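Local coordinates for mandelate racemase / muconate lactonizing enzyme, C-terminal domain protein (Labrenzia alexandrii, PDB 4E5T) that is of unproven activity but, as a magnesium-binding member of the enolase superfamily, probably removes a proton next to a substrate carboxylate to form an enolate intermediate, at residues 178-183 / 394-399; 184-189 / 217-222; 6-11 / 26-31. All coordinates share one frame; numbering follows the deposited sequence.

Contact 1 of 3, residues 178-183 / 394-399; sequences YTIYDG and LGFQET
Phe396 and Gln397 lie against Tyr178, Thr179 and Ile180, where two loops are joined by a single beta bridge, Thr179 with Gln397. Gln397 N reaches Tyr178 O at 2.7 Å, almost straight (168°) and in the carbonyl plane; Ile180 N answers with a more bent bond of 3.1 Å to Gln397 O. The tight part is built on Phe396. With CG anti to the carbonyl carbon (chi1 -81°), its ring turns toward the other loop, and CD1 comes within 3.7 Å of Tyr178 CD2, at the edge of the tyrosine ring, the planes 76° apart. Ile180, buried and branched at CB, suits this place: its CG2 sits 3.6 Å from Phe396 CB. Tyr83 of a second subunit meets both aromatic rings, making this a subunit interface. Thr179 suits the turn from Thr179 to Asp182 because its hydroxyl works twice: OG1 donates to Asp182 OD1 (2.7 Å) and accepts from Tyr181 N in an ST turn. The looser, solvent side carries Gln397, its extended chain alongside Thr179, and exposed Glu398 and Thr399, which touch the other loop lightly; Glu398 meets Ile180 CG2 by its CG at 3.9 Å and packs on Gln62 of the second subunit. Loop 178-183 follows barrel strand 169-172, and such loops line the active-site mouth in this superfamily; 394-399 joins it there, the Leu394 side chain about 7 Å from the magnesium ion.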
ATOM      1  N   TYR A 178     -12.510 -32.877   2.656  1.00 39.99           N
ATOM      2  CA  TYR A 178     -12.518 -31.744   1.748  1.00 40.46           C
ATOM      3  C   TYR A 178     -13.706 -31.837   0.799  1.00 41.32           C
ATOM      4  O   TYR A 178     -13.951 -32.885   0.213  1.00 56.86           O
ATOM      5  CB  TYR A 178     -11.182 -31.597   1.001  1.00 44.15           C
ATOM      6  CG  TYR A 178     -10.516 -32.863   0.502  1.00 54.23           C
ATOM      7  CD1 TYR A 178      -9.807 -33.693   1.367  1.00 62.14           C
ATOM      8  CD2 TYR A 178     -10.535 -33.194  -0.850  1.00 55.24           C
ATOM      9  CE1 TYR A 178      -9.162 -34.839   0.899  1.00 60.05           C
ATOM     10  CE2 TYR A 178      -9.892 -34.340  -1.325  1.00 50.23           C
ATOM     11  CZ  TYR A 178      -9.209 -35.157  -0.447  1.00 49.82           C
ATOM     12  OH  TYR A 178      -8.581 -36.297  -0.909  1.00 51.13           O
ATOM     13  N   THR A 179     -14.452 -30.740   0.673  1.00 34.16           N
ATOM     14  CA  THR A 179     -15.726 -30.729  -0.062  1.00 31.34           C
ATOM     15  C   THR A 179     -15.772 -29.757  -1.240  1.00 40.63           C
ATOM     16  O   THR A 179     -14.963 -28.838  -1.349  1.00 44.99           O
ATOM     17  CB  THR A 179     -16.935 -30.358   0.844  1.00 32.85           C
ATOM     18  OG1 THR A 179     -16.981 -28.931   1.034  1.00 39.50           O
ATOM     19  CG2 THR A 179     -16.860 -31.057   2.188  1.00 22.14           C
ATOM     20  N   ILE A 180     -16.764 -29.946  -2.099  1.00 45.52           N
ATOM     21  CA  ILE A 180     -16.935 -29.108  -3.276  1.00 41.29           C
ATOM     22  C   ILE A 180     -17.382 -27.691  -2.922  1.00 47.64           C
ATOM     23  O   ILE A 180     -17.507 -26.831  -3.794  1.00 56.19           O
ATOM     24  CB  ILE A 180     -17.971 -29.721  -4.215  1.00 29.23           C
ATOM     25  CG1 ILE A 180     -19.293 -29.902  -3.469  1.00 27.98           C
ATOM     26  CG2 ILE A 180     -17.461 -31.045  -4.756  1.00 25.92           C
ATOM     27  CD1 ILE A 180     -20.451 -30.301  -4.350  1.00 34.84           C
ATOM     28  N   TYR A 181     -17.630 -27.449  -1.642  1.00 40.50           N
ATOM     29  CA  TYR A 181     -18.119 -26.153  -1.213  1.00 36.54           C
ATOM     30  C   TYR A 181     -17.098 -25.425  -0.349  1.00 55.80           C
ATOM     31  O   TYR A 181     -17.434 -24.468   0.349  1.00 63.91           O
ATOM     32  CB  TYR A 181     -19.424 -26.321  -0.456  1.00 30.25           C
ATOM     33  CG  TYR A 181     -20.556 -26.861  -1.304  1.00 41.42           C
ATOM     34  CD1 TYR A 181     -20.881 -26.281  -2.519  1.00 38.17           C
ATOM     35  CD2 TYR A 181     -21.298 -27.962  -0.888  1.00 47.04           C
ATOM     36  CE1 TYR A 181     -21.917 -26.772  -3.282  1.00 35.61           C
ATOM     37  CE2 TYR A 181     -22.327 -28.459  -1.652  1.00 39.28           C
ATOM     38  CZ  TYR A 181     -22.631 -27.862  -2.842  1.00 33.86           C
ATOM     39  OH  TYR A 181     -23.660 -28.353  -3.593  1.00 43.47           O
ATOM     40  N   ASP A 182     -15.850 -25.886  -0.406  1.00 56.60           N
ATOM     41  CA  ASP A 182     -14.754 -25.287   0.344  1.00 45.35           C
ATOM     42  C   ASP A 182     -14.480 -23.863  -0.156  1.00 39.77           C
ATOM     43  O   ASP A 182     -14.799 -23.551  -1.303  1.00 34.06           O
ATOM     44  CB  ASP A 182     -13.518 -26.188   0.238  1.00 46.10           C
ATOM     45  CG  ASP A 182     -13.627 -27.436   1.125  1.00 58.64           C
ATOM     46  OD1 ASP A 182     -14.688 -27.608   1.770  1.00 58.14           O
ATOM     47  OD2 ASP A 182     -12.662 -28.245   1.175  1.00 56.72           O
ATOM     48  N   GLY A 183     -13.906 -22.988   0.682  1.00 34.24           N
ATOM     49  CA  GLY A 183     -13.440 -23.315   2.024  1.00 24.26           C
ATOM     50  C   GLY A 183     -14.523 -23.328   3.082  1.00 42.61           C
ATOM     51  O   GLY A 183     -15.543 -22.631   2.984  1.00 45.09           O
ATOM     52  N   LEU A 394      -9.045 -38.633  -8.551  1.00 63.34           N
ATOM     53  CA  LEU A 394      -9.169 -38.063  -7.215  1.00 57.41           C
ATOM     54  C   LEU A 394     -10.415 -37.180  -7.148  1.00 65.06           C
ATOM     55  O   LEU A 394     -10.820 -36.615  -8.160  1.00 70.06           O
ATOM     56  CB  LEU A 394      -7.935 -37.224  -6.929  1.00 53.53           C
ATOM     57  CG  LEU A 394      -7.182 -37.417  -5.620  1.00 63.88           C
ATOM     58  CD1 LEU A 394      -6.031 -36.427  -5.568  1.00 64.36           C
ATOM     59  CD2 LEU A 394      -8.103 -37.267  -4.401  1.00 62.67           C
ATOM     60  N   GLY A 395     -11.028 -37.050  -5.972  1.00 66.73           N
ATOM     61  CA  GLY A 395     -12.300 -36.348  -5.876  1.00 61.06           C
ATOM     62  C   GLY A 395     -12.616 -35.782  -4.506  1.00 60.57           C
ATOM     63  O   GLY A 395     -12.021 -36.191  -3.512  1.00 66.12           O
ATOM     64  N   PHE A 396     -13.560 -34.841  -4.467  1.00 60.79           N
ATOM     65  CA  PHE A 396     -13.995 -34.176  -3.233  1.00 54.44           C
ATOM     66  C   PHE A 396     -15.129 -34.943  -2.540  1.00 52.62           C
ATOM     67  O   PHE A 396     -15.714 -35.862  -3.125  1.00 53.20           O
ATOM     68  CB  PHE A 396     -14.534 -32.776  -3.554  1.00 46.70           C
ATOM     69  CG  PHE A 396     -13.480 -31.710  -3.746  1.00 43.59           C
ATOM     70  CD1 PHE A 396     -12.901 -31.077  -2.652  1.00 38.45           C
ATOM     71  CD2 PHE A 396     -13.123 -31.288  -5.026  1.00 41.47           C
ATOM     72  CE1 PHE A 396     -11.955 -30.071  -2.831  1.00 38.08           C
ATOM     73  CE2 PHE A 396     -12.172 -30.284  -5.217  1.00 33.43           C
ATOM     74  CZ  PHE A 396     -11.586 -29.679  -4.122  1.00 36.52           C
ATOM     75  N   GLN A 397     -15.446 -34.547  -1.304  1.00 48.79           N
ATOM     76  CA  GLN A 397     -16.730 -34.889  -0.673  1.00 46.17           C
ATOM     77  C   GLN A 397     -17.853 -33.931  -1.148  1.00 72.17           C
ATOM     78  O   GLN A 397     -17.714 -32.713  -1.076  1.00 69.30           O
ATOM     79  CB  GLN A 397     -16.623 -34.870   0.859  1.00 42.70           C
ATOM     80  CG  GLN A 397     -17.940 -35.236   1.565  1.00 54.03           C
ATOM     81  CD  GLN A 397     -17.886 -35.061   3.071  1.00 62.40           C
ATOM     82  OE1 GLN A 397     -18.282 -34.020   3.599  1.00 58.41           O
ATOM     83  NE2 GLN A 397     -17.399 -36.084   3.776  1.00 65.86           N
ATOM     84  N   GLU A 398     -18.966 -34.473  -1.635  1.00 67.78           N
ATOM     85  CA  GLU A 398     -19.980 -33.632  -2.279  1.00 57.23           C
ATOM     86  C   GLU A 398     -21.144 -33.238  -1.369  1.00 57.92           C
ATOM     87  O   GLU A 398     -22.144 -32.692  -1.834  1.00 57.60           O
ATOM     88  CB  GLU A 398     -20.491 -34.279  -3.570  1.00 51.99           C
ATOM     89  CG  GLU A 398     -19.394 -34.482  -4.612  1.00 61.39           C
ATOM     90  CD  GLU A 398     -19.878 -35.250  -5.828  1.00 80.67           C
ATOM     91  OE1 GLU A 398     -19.134 -35.297  -6.841  1.00 83.84           O
ATOM     92  OE2 GLU A 398     -21.000 -35.811  -5.770  1.00 82.40           O
ATOM     93  N   THR A 399     -21.022 -33.532  -0.078  1.00 64.70           N
ATOM     94  CA  THR A 399     -21.905 -32.939   0.918  1.00 67.41           C
ATOM     95  C   THR A 399     -21.146 -31.768   1.554  1.00 60.92           C
ATOM     96  O   THR A 399     -19.912 -31.734   1.518  1.00 46.90           O
ATOM     97  CB  THR A 399     -22.356 -33.965   1.998  1.00 59.52           C
ATOM     98  OG1 THR A 399     -21.230 -34.419   2.763  1.00 74.39           O
ATOM     99  CG2 THR A 399     -23.039 -35.151   1.352  1.00 42.63           C
TER

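Contact 2 of 3, residues 184-189 / 217-222; sequences HQPSLE and GQFTVS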
ATOM      1  N   HIS A 184     -14.303 -24.134   4.111  1.00 48.02           N
ATOM      2  CA  HIS A 184     -15.247 -24.201   5.220  1.00 40.67           C
ATOM      3  C   HIS A 184     -14.544 -23.945   6.556  1.00 43.63           C
ATOM      4  O   HIS A 184     -13.395 -23.526   6.587  1.00 49.96           O
ATOM      5  CB  HIS A 184     -15.954 -25.550   5.223  1.00 24.36           C
ATOM      6  CG  HIS A 184     -15.060 -26.694   5.573  1.00 38.65           C
ATOM      7  ND1 HIS A 184     -14.416 -27.456   4.621  1.00 51.06           N
ATOM      8  CD2 HIS A 184     -14.708 -27.214   6.774  1.00 32.49           C
ATOM      9  CE1 HIS A 184     -13.702 -28.391   5.221  1.00 48.54           C
ATOM     10  NE2 HIS A 184     -13.862 -28.267   6.526  1.00 36.01           N
ATOM     11  N   GLN A 185     -15.232 -24.198   7.659  1.00 39.29           N
ATOM     12  CA  GLN A 185     -14.670 -23.916   8.974  1.00 36.35           C
ATOM     13  C   GLN A 185     -14.376 -25.224   9.751  1.00 36.84           C
ATOM     14  O   GLN A 185     -15.198 -26.158   9.756  1.00 35.21           O
ATOM     15  CB  GLN A 185     -15.635 -22.998   9.737  1.00 31.11           C
ATOM     16  CG  GLN A 185     -15.046 -22.269  10.924  1.00 33.30           C
ATOM     17  CD  GLN A 185     -14.346 -20.973  10.554  1.00 45.59           C
ATOM     18  OE1 GLN A 185     -13.391 -20.571  11.220  1.00 62.87           O
ATOM     19  NE2 GLN A 185     -14.823 -20.304   9.501  1.00 27.06           N
ATOM     20  N   PRO A 186     -13.204 -25.304  10.412  1.00 38.02           N
ATOM     21  CA  PRO A 186     -12.910 -26.568  11.097  1.00 37.18           C
ATOM     22  C   PRO A 186     -13.864 -26.781  12.243  1.00 35.45           C
ATOM     23  O   PRO A 186     -14.217 -25.833  12.943  1.00 45.30           O
ATOM     24  CB  PRO A 186     -11.476 -26.378  11.625  1.00 26.44           C
ATOM     25  CG  PRO A 186     -11.272 -24.939  11.691  1.00 30.33           C
ATOM     26  CD  PRO A 186     -12.154 -24.297  10.633  1.00 34.06           C
ATOM     27  N   SER A 187     -14.302 -28.015  12.421  1.00 36.55           N
ATOM     28  CA  SER A 187     -15.084 -28.342  13.600  1.00 42.82           C
ATOM     29  C   SER A 187     -14.129 -28.409  14.776  1.00 50.05           C
ATOM     30  O   SER A 187     -12.919 -28.519  14.586  1.00 54.92           O
ATOM     31  CB  SER A 187     -15.771 -29.688  13.431  1.00 35.40           C
ATOM     32  OG  SER A 187     -14.845 -30.732  13.644  1.00 30.33           O
ATOM     33  N   LEU A 188     -14.663 -28.351  15.989  1.00 53.09           N
ATOM     34  CA  LEU A 188     -13.827 -28.521  17.171  1.00 52.66           C
ATOM     35  C   LEU A 188     -13.197 -29.919  17.216  1.00 55.47           C
ATOM     36  O   LEU A 188     -12.062 -30.071  17.676  1.00 54.31           O
ATOM     37  CB  LEU A 188     -14.605 -28.201  18.446  1.00 44.72           C
ATOM     38  CG  LEU A 188     -15.039 -26.734  18.530  1.00 43.46           C
ATOM     39  CD1 LEU A 188     -15.929 -26.496  19.725  1.00 53.94           C
ATOM     40  CD2 LEU A 188     -13.840 -25.805  18.580  1.00 30.42           C
ATOM     41  N   GLU A 189     -13.927 -30.923  16.723  1.00 49.56           N
ATOM     42  CA  GLU A 189     -13.372 -32.269  16.511  1.00 54.02           C
ATOM     43  C   GLU A 189     -12.185 -32.252  15.519  1.00 55.18           C
ATOM     44  O   GLU A 189     -11.133 -32.855  15.776  1.00 41.20           O
ATOM     45  CB  GLU A 189     -14.455 -33.221  15.988  1.00 53.14           C
ATOM     46  CG  GLU A 189     -14.946 -34.269  16.968  1.00 61.10           C
ATOM     47  CD  GLU A 189     -15.615 -35.464  16.270  1.00 70.48           C
ATOM     48  OE1 GLU A 189     -16.858 -35.601  16.382  1.00 75.58           O
ATOM     49  OE2 GLU A 189     -14.899 -36.269  15.618  1.00 61.91           O
ATOM     50  N   GLY A 217      -6.858 -27.864   1.107  1.00 40.98           N
ATOM     51  CA  GLY A 217      -7.623 -26.651   0.852  1.00 44.19           C
ATOM     52  C   GLY A 217      -8.931 -26.500   1.614  1.00 40.14           C
ATOM     53  O   GLY A 217      -9.770 -25.696   1.213  1.00 37.68           O
ATOM     54  N   GLN A 218      -9.088 -27.245   2.712  1.00 33.39           N
ATOM     55  CA  GLN A 218     -10.355 -27.315   3.442  1.00 40.32           C
ATOM     56  C   GLN A 218     -10.903 -25.960   3.820  1.00 50.41           C
ATOM     57  O   GLN A 218     -12.097 -25.679   3.651  1.00 54.94           O
ATOM     58  CB  GLN A 218     -10.214 -28.120   4.739  1.00 40.21           C
ATOM     59  CG  GLN A 218     -10.321 -29.620   4.594  1.00 47.08           C
ATOM     60  CD  GLN A 218      -8.982 -30.256   4.280  1.00 49.61           C
ATOM     61  OE1 GLN A 218      -8.183 -29.704   3.519  1.00 44.37           O
ATOM     62  NE2 GLN A 218      -8.716 -31.407   4.885  1.00 49.58           N
ATOM     63  N   PHE A 219     -10.023 -25.116   4.342  1.00 45.22           N
ATOM     64  CA  PHE A 219     -10.483 -24.011   5.167  1.00 35.57           C
ATOM     65  C   PHE A 219     -10.523 -22.663   4.485  1.00 28.84           C
ATOM     66  O   PHE A 219      -9.917 -22.457   3.444  1.00 34.19           O
ATOM     67  CB  PHE A 219      -9.690 -23.983   6.470  1.00 31.78           C
ATOM     68  CG  PHE A 219      -9.612 -25.339   7.138  1.00 39.84           C
ATOM     69  CD1 PHE A 219     -10.757 -25.935   7.659  1.00 33.16           C
ATOM     70  CD2 PHE A 219      -8.410 -26.031   7.211  1.00 20.02           C
ATOM     71  CE1 PHE A 219     -10.692 -27.189   8.257  1.00 31.34           C
ATOM     72  CE2 PHE A 219      -8.347 -27.271   7.798  1.00 23.39           C
ATOM     73  CZ  PHE A 219      -9.485 -27.854   8.324  1.00 30.29           C
ATOM     74  N   THR A 220     -11.320 -21.774   5.054  1.00 28.17           N
ATOM     75  CA  THR A 220     -11.257 -20.375   4.724  1.00 35.81           C
ATOM     76  C   THR A 220     -10.084 -19.864   5.517  1.00 32.30           C
ATOM     77  O   THR A 220      -9.565 -20.579   6.372  1.00 27.90           O
ATOM     78  CB  THR A 220     -12.513 -19.630   5.170  1.00 43.19           C
ATOM     79  OG1 THR A 220     -12.600 -19.625   6.610  1.00 41.70           O
ATOM     80  CG2 THR A 220     -13.747 -20.282   4.554  1.00 34.04           C
ATOM     81  N   VAL A 221      -9.669 -18.640   5.221  1.00 29.32           N
ATOM     82  CA  VAL A 221      -8.548 -18.025   5.903  1.00 32.35           C
ATOM     83  C   VAL A 221      -8.713 -18.016   7.420  1.00 33.21           C
ATOM     84  O   VAL A 221      -7.808 -18.423   8.142  1.00 39.49           O
ATOM     85  CB  VAL A 221      -8.294 -16.613   5.364  1.00 34.83           C
ATOM     86  CG1 VAL A 221      -7.290 -15.866   6.230  1.00 19.85           C
ATOM     87  CG2 VAL A 221      -7.816 -16.702   3.917  1.00 24.19           C
ATOM     88  N   SER A 222      -9.869 -17.583   7.906  1.00 40.00           N
ATOM     89  CA  SER A 222     -10.109 -17.585   9.347  1.00 47.63           C
ATOM     90  C   SER A 222     -10.001 -18.999   9.946  1.00 48.11           C
ATOM     91  O   SER A 222      -9.411 -19.197  11.005  1.00 48.99           O
ATOM     92  CB  SER A 222     -11.465 -16.950   9.681  1.00 50.82           C
ATOM     93  OG  SER A 222     -12.531 -17.628   9.033  1.00 61.22           O
TER
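The Phe219 ring turns an edge toward one face of the His184 imidazole, an offset edge-to-face pair with centroids 5.3 Å apart and planes at 64°. One face of the phenyl ring is covered by its neighbour Gln218, whose CB stands over the centre; His184 O lies at the ring's edge, in plane, and Pro186 CB approaches CE1 obliquely at 3.6 Å. Proline fits here because its rigid, apolar ring packs on an aromatic one without bringing an N-H that would need a partner. His184 CG stands between the backbone N and the carbonyl carbon (chi1 69°), which folds the imidazole back alongside Gln218, with CE1 3.5 Å from Gln218 CB. ND1 is hydrogen-bonded to Asp182 OD1. Replacing His184 by an alanine is likely to take from Asp182 OD1 its imidazole partner and open a gap over the Phe219 edge and beside Gln218 CB. The backbones meet in a single bridge: His184 N donates to Gln218 O at 2.7 Å, and Thr220 N to His184 O at 3.1 Å. Thr220, N-cap of helix 221-231, where a small hydroxyl residue suits, shares a hydrogen bond between hydroxyls with Ser222. Gln185 NE2 stays 3.6 Å from Ser222 OG, too long for a hydrogen bond, and makes a weak one to Gln312 of another subunit. Gln218, bent at chi2, carries its amide away to His216, Gly176 and Asp173. In this buried contact, ring packing and polar needs are served together: the imidazole offers a face to phenylalanine and a nitrogen to a carboxylate.

Contact 3 of 3, residues 6-11 / 26-31; sequences DIETFV and FVKLVT
Phe10 CG lies anti to its carbonyl carbon (chi1 -52°), which leans the ring across the neighbouring strand until CE1 is 3.5 Å from Lys28 CB, at the ring edge and in plane. Glu8 and Lys28 start alike, each CG opposite the backbone nitrogen, but the glutamate runs out straight whereas the lysine bends along its length; Glu8 OE1 and Lys28 NZ end 3.7 Å apart, a long salt bridge. The stronger partner of Glu8 is Arg383, while Glu379 makes a weak, long ion pair with Lys28. Phe10 and Phe26 meet through their CB atoms, their side chains crossing at about a right angle. On the opposite face Ile7 and Leu29 lie side by side, CG1 to CD2 3.9 Å, apolar chains suited to packing against Phe59 of helix 48-63 and Leu98 of helix 89-110. Six backbone hydrogen bonds knit the strands at the pairs Asp6-Val30, Glu8-Lys28 and Phe10-Phe26; Lys28 N to Glu8 O measures 2.7 Å. Antiparallel at 165°, the strands form the hairpin that opens the three-stranded meander of the N-terminal capping domain, an alpha+beta unit characteristic of the enolase superfamily.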
ATOM      1  N   ASP A   6       5.791 -39.672 -33.814  1.00 37.19           N
ATOM      2  CA  ASP A   6       4.769 -40.596 -33.363  1.00 45.40           C
ATOM      3  C   ASP A   6       4.575 -40.513 -31.867  1.00 46.91           C
ATOM      4  O   ASP A   6       5.522 -40.291 -31.102  1.00 43.36           O
ATOM      5  CB  ASP A   6       5.135 -42.029 -33.751  1.00 59.63           C
ATOM      6  CG  ASP A   6       4.831 -42.334 -35.201  1.00 83.33           C
ATOM      7  OD1 ASP A   6       3.651 -42.192 -35.599  1.00 93.81           O
ATOM      8  OD2 ASP A   6       5.773 -42.711 -35.940  1.00 85.30           O
ATOM      9  N   ILE A   7       3.322 -40.693 -31.467  1.00 39.66           N
ATOM     10  CA  ILE A   7       2.946 -40.735 -30.075  1.00 29.20           C
ATOM     11  C   ILE A   7       2.156 -42.024 -29.818  1.00 31.33           C
ATOM     12  O   ILE A   7       1.378 -42.481 -30.668  1.00 20.72           O
ATOM     13  CB  ILE A   7       2.138 -39.473 -29.663  1.00 39.25           C
ATOM     14  CG1 ILE A   7       1.772 -39.530 -28.172  1.00 38.14           C
ATOM     15  CG2 ILE A   7       0.897 -39.303 -30.531  1.00 17.77           C
ATOM     16  CD1 ILE A   7       1.047 -38.301 -27.655  1.00 31.51           C
ATOM     17  N   GLU A   8       2.414 -42.645 -28.672  1.00 33.34           N
ATOM     18  CA  GLU A   8       1.499 -43.634 -28.136  1.00 41.15           C
ATOM     19  C   GLU A   8       1.105 -43.131 -26.744  1.00 41.86           C
ATOM     20  O   GLU A   8       1.910 -42.498 -26.062  1.00 45.49           O
ATOM     21  CB  GLU A   8       2.113 -45.046 -28.092  1.00 36.99           C
ATOM     22  CG  GLU A   8       1.127 -46.105 -27.579  1.00 45.97           C
ATOM     23  CD  GLU A   8       1.637 -47.547 -27.633  1.00 61.67           C
ATOM     24  OE1 GLU A   8       2.873 -47.765 -27.541  1.00 68.25           O
ATOM     25  OE2 GLU A   8       0.784 -48.467 -27.764  1.00 57.09           O
ATOM     26  N   THR A   9      -0.145 -43.365 -26.348  1.00 33.59           N
ATOM     27  CA  THR A   9      -0.583 -43.048 -24.994  1.00 29.00           C
ATOM     28  C   THR A   9      -0.928 -44.333 -24.277  1.00 34.09           C
ATOM     29  O   THR A   9      -1.272 -45.340 -24.895  1.00 31.28           O
ATOM     30  CB  THR A   9      -1.812 -42.089 -24.942  1.00 26.53           C
ATOM     31  OG1 THR A   9      -2.876 -42.597 -25.763  1.00 33.05           O
ATOM     32  CG2 THR A   9      -1.437 -40.690 -25.397  1.00 20.96           C
ATOM     33  N   PHE A  10      -0.816 -44.282 -22.958  1.00 37.13           N
ATOM     34  CA  PHE A  10      -1.104 -45.419 -22.106  1.00 33.86           C
ATOM     35  C   PHE A  10      -1.936 -44.917 -20.939  1.00 32.19           C
ATOM     36  O   PHE A  10      -1.570 -43.956 -20.263  1.00 37.27           O
ATOM     37  CB  PHE A  10       0.189 -46.023 -21.560  1.00 40.31           C
ATOM     38  CG  PHE A  10       1.217 -46.342 -22.614  1.00 42.07           C
ATOM     39  CD1 PHE A  10       1.940 -45.327 -23.239  1.00 42.26           C
ATOM     40  CD2 PHE A  10       1.486 -47.657 -22.953  1.00 33.33           C
ATOM     41  CE1 PHE A  10       2.879 -45.615 -24.196  1.00 43.13           C
ATOM     42  CE2 PHE A  10       2.438 -47.952 -23.907  1.00 38.84           C
ATOM     43  CZ  PHE A  10       3.132 -46.935 -24.529  1.00 46.17           C
ATOM     44  N   VAL A  11      -3.073 -45.553 -20.724  1.00 27.31           N
ATOM     45  CA  VAL A  11      -3.851 -45.317 -19.544  1.00 19.28           C
ATOM     46  C   VAL A  11      -3.702 -46.577 -18.723  1.00 35.02           C
ATOM     47  O   VAL A  11      -4.102 -47.649 -19.157  1.00 48.89           O
ATOM     48  CB  VAL A  11      -5.305 -45.067 -19.911  1.00 35.81           C
ATOM     49  CG1 VAL A  11      -6.136 -44.745 -18.658  1.00 28.52           C
ATOM     50  CG2 VAL A  11      -5.389 -43.940 -20.963  1.00 27.87           C
ATOM     51  N   PHE A  26       0.324 -42.201 -19.317  1.00 26.17           N
ATOM     52  CA  PHE A  26       1.676 -42.130 -19.848  1.00 33.70           C
ATOM     53  C   PHE A  26       1.655 -41.731 -21.308  1.00 30.08           C
ATOM     54  O   PHE A  26       0.695 -42.008 -22.030  1.00 29.57           O
ATOM     55  CB  PHE A  26       2.383 -43.478 -19.678  1.00 37.32           C
ATOM     56  CG  PHE A  26       2.561 -43.898 -18.242  1.00 36.58           C
ATOM     57  CD1 PHE A  26       2.866 -42.971 -17.267  1.00 37.95           C
ATOM     58  CD2 PHE A  26       2.421 -45.219 -17.871  1.00 39.10           C
ATOM     59  CE1 PHE A  26       3.034 -43.358 -15.946  1.00 41.25           C
ATOM     60  CE2 PHE A  26       2.585 -45.611 -16.551  1.00 38.87           C
ATOM     61  CZ  PHE A  26       2.897 -44.676 -15.591  1.00 36.35           C
ATOM     62  N   VAL A  27       2.713 -41.066 -21.740  1.00 24.30           N
ATOM     63  CA  VAL A  27       2.894 -40.806 -23.161  1.00 25.56           C
ATOM     64  C   VAL A  27       4.237 -41.365 -23.651  1.00 33.93           C
ATOM     65  O   VAL A  27       5.223 -41.404 -22.902  1.00 36.18           O
ATOM     66  CB  VAL A  27       2.772 -39.286 -23.511  1.00 30.15           C
ATOM     67  CG1 VAL A  27       1.397 -38.770 -23.189  1.00 31.10           C
ATOM     68  CG2 VAL A  27       3.814 -38.465 -22.788  1.00 14.80           C
ATOM     69  N   LYS A  28       4.264 -41.797 -24.910  1.00 36.57           N
ATOM     70  CA  LYS A  28       5.492 -42.254 -25.572  1.00 34.15           C
ATOM     71  C   LYS A  28       5.749 -41.436 -26.858  1.00 34.05           C
ATOM     72  O   LYS A  28       4.998 -41.547 -27.819  1.00 44.45           O
ATOM     73  CB  LYS A  28       5.365 -43.752 -25.894  1.00 28.05           C
ATOM     74  CG  LYS A  28       6.646 -44.445 -26.324  1.00 31.54           C
ATOM     75  CD  LYS A  28       6.497 -45.003 -27.717  1.00 33.25           C
ATOM     76  CE  LYS A  28       7.240 -46.314 -27.889  1.00 29.72           C
ATOM     77  NZ  LYS A  28       6.396 -47.326 -28.599  1.00 34.35           N
ATOM     78  N   LEU A  29       6.791 -40.607 -26.878  1.00 27.76           N
ATOM     79  CA  LEU A  29       7.119 -39.832 -28.086  1.00 27.40           C
ATOM     80  C   LEU A  29       8.245 -40.467 -28.886  1.00 35.32           C
ATOM     81  O   LEU A  29       9.281 -40.830 -28.334  1.00 43.92           O
ATOM     82  CB  LEU A  29       7.529 -38.404 -27.738  1.00 22.56           C
ATOM     83  CG  LEU A  29       6.531 -37.467 -27.071  1.00 24.93           C
ATOM     84  CD1 LEU A  29       6.950 -36.047 -27.352  1.00 23.80           C
ATOM     85  CD2 LEU A  29       5.153 -37.718 -27.604  1.00 30.49           C
ATOM     86  N   VAL A  30       8.055 -40.599 -30.191  1.00 29.69           N
ATOM     87  CA  VAL A  30       9.093 -41.201 -31.018  1.00 30.20           C
ATOM     88  C   VAL A  30       9.534 -40.292 -32.147  1.00 33.92           C
ATOM     89  O   VAL A  30       8.717 -39.868 -32.962  1.00 31.46           O
ATOM     90  CB  VAL A  30       8.622 -42.499 -31.669  1.00 31.79           C
ATOM     91  CG1 VAL A  30       9.810 -43.216 -32.281  1.00 38.90           C
ATOM     92  CG2 VAL A  30       7.927 -43.384 -30.656  1.00 28.06           C
ATOM     93  N   THR A  31      10.833 -40.006 -32.194  1.00 34.98           N
ATOM     94  CA  THR A  31      11.429 -39.318 -33.334  1.00 35.63           C
ATOM     95  C   THR A  31      11.513 -40.225 -34.573  1.00 44.55           C
ATOM     96  O   THR A  31      11.419 -41.457 -34.495  1.00 48.19           O
ATOM     97  CB  THR A  31      12.848 -38.876 -33.025  1.00 39.56           C
ATOM     98  OG1 THR A  31      13.611 -40.026 -32.650  1.00 53.46           O
ATOM     99  CG2 THR A  31      12.878 -37.872 -31.889  1.00 32.09           C
TER

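Contacts 1 and 2 adjoin, their centres 13 Å apart, and share the loop between strand 169-172 and helix 188-205; contact 2 is nested within the long span of chain that contact 1 closes. Both use one isolated bridge and mixed aromatic and polar chemistry near the metal end of the barrel domain, and neighbouring subunits reach both. Every touching residue of contact 2 is buried, whereas contacts 1 and 3 are partly buried. Contact 3 stands about 33 Å from contact 1, between centres, in the other domain, and no other chain of the assembly touches it. There regular strand pairing replaces irregular loops, dividing a mainly apolar, helix-covered face from one where aromatic and charged groups mix.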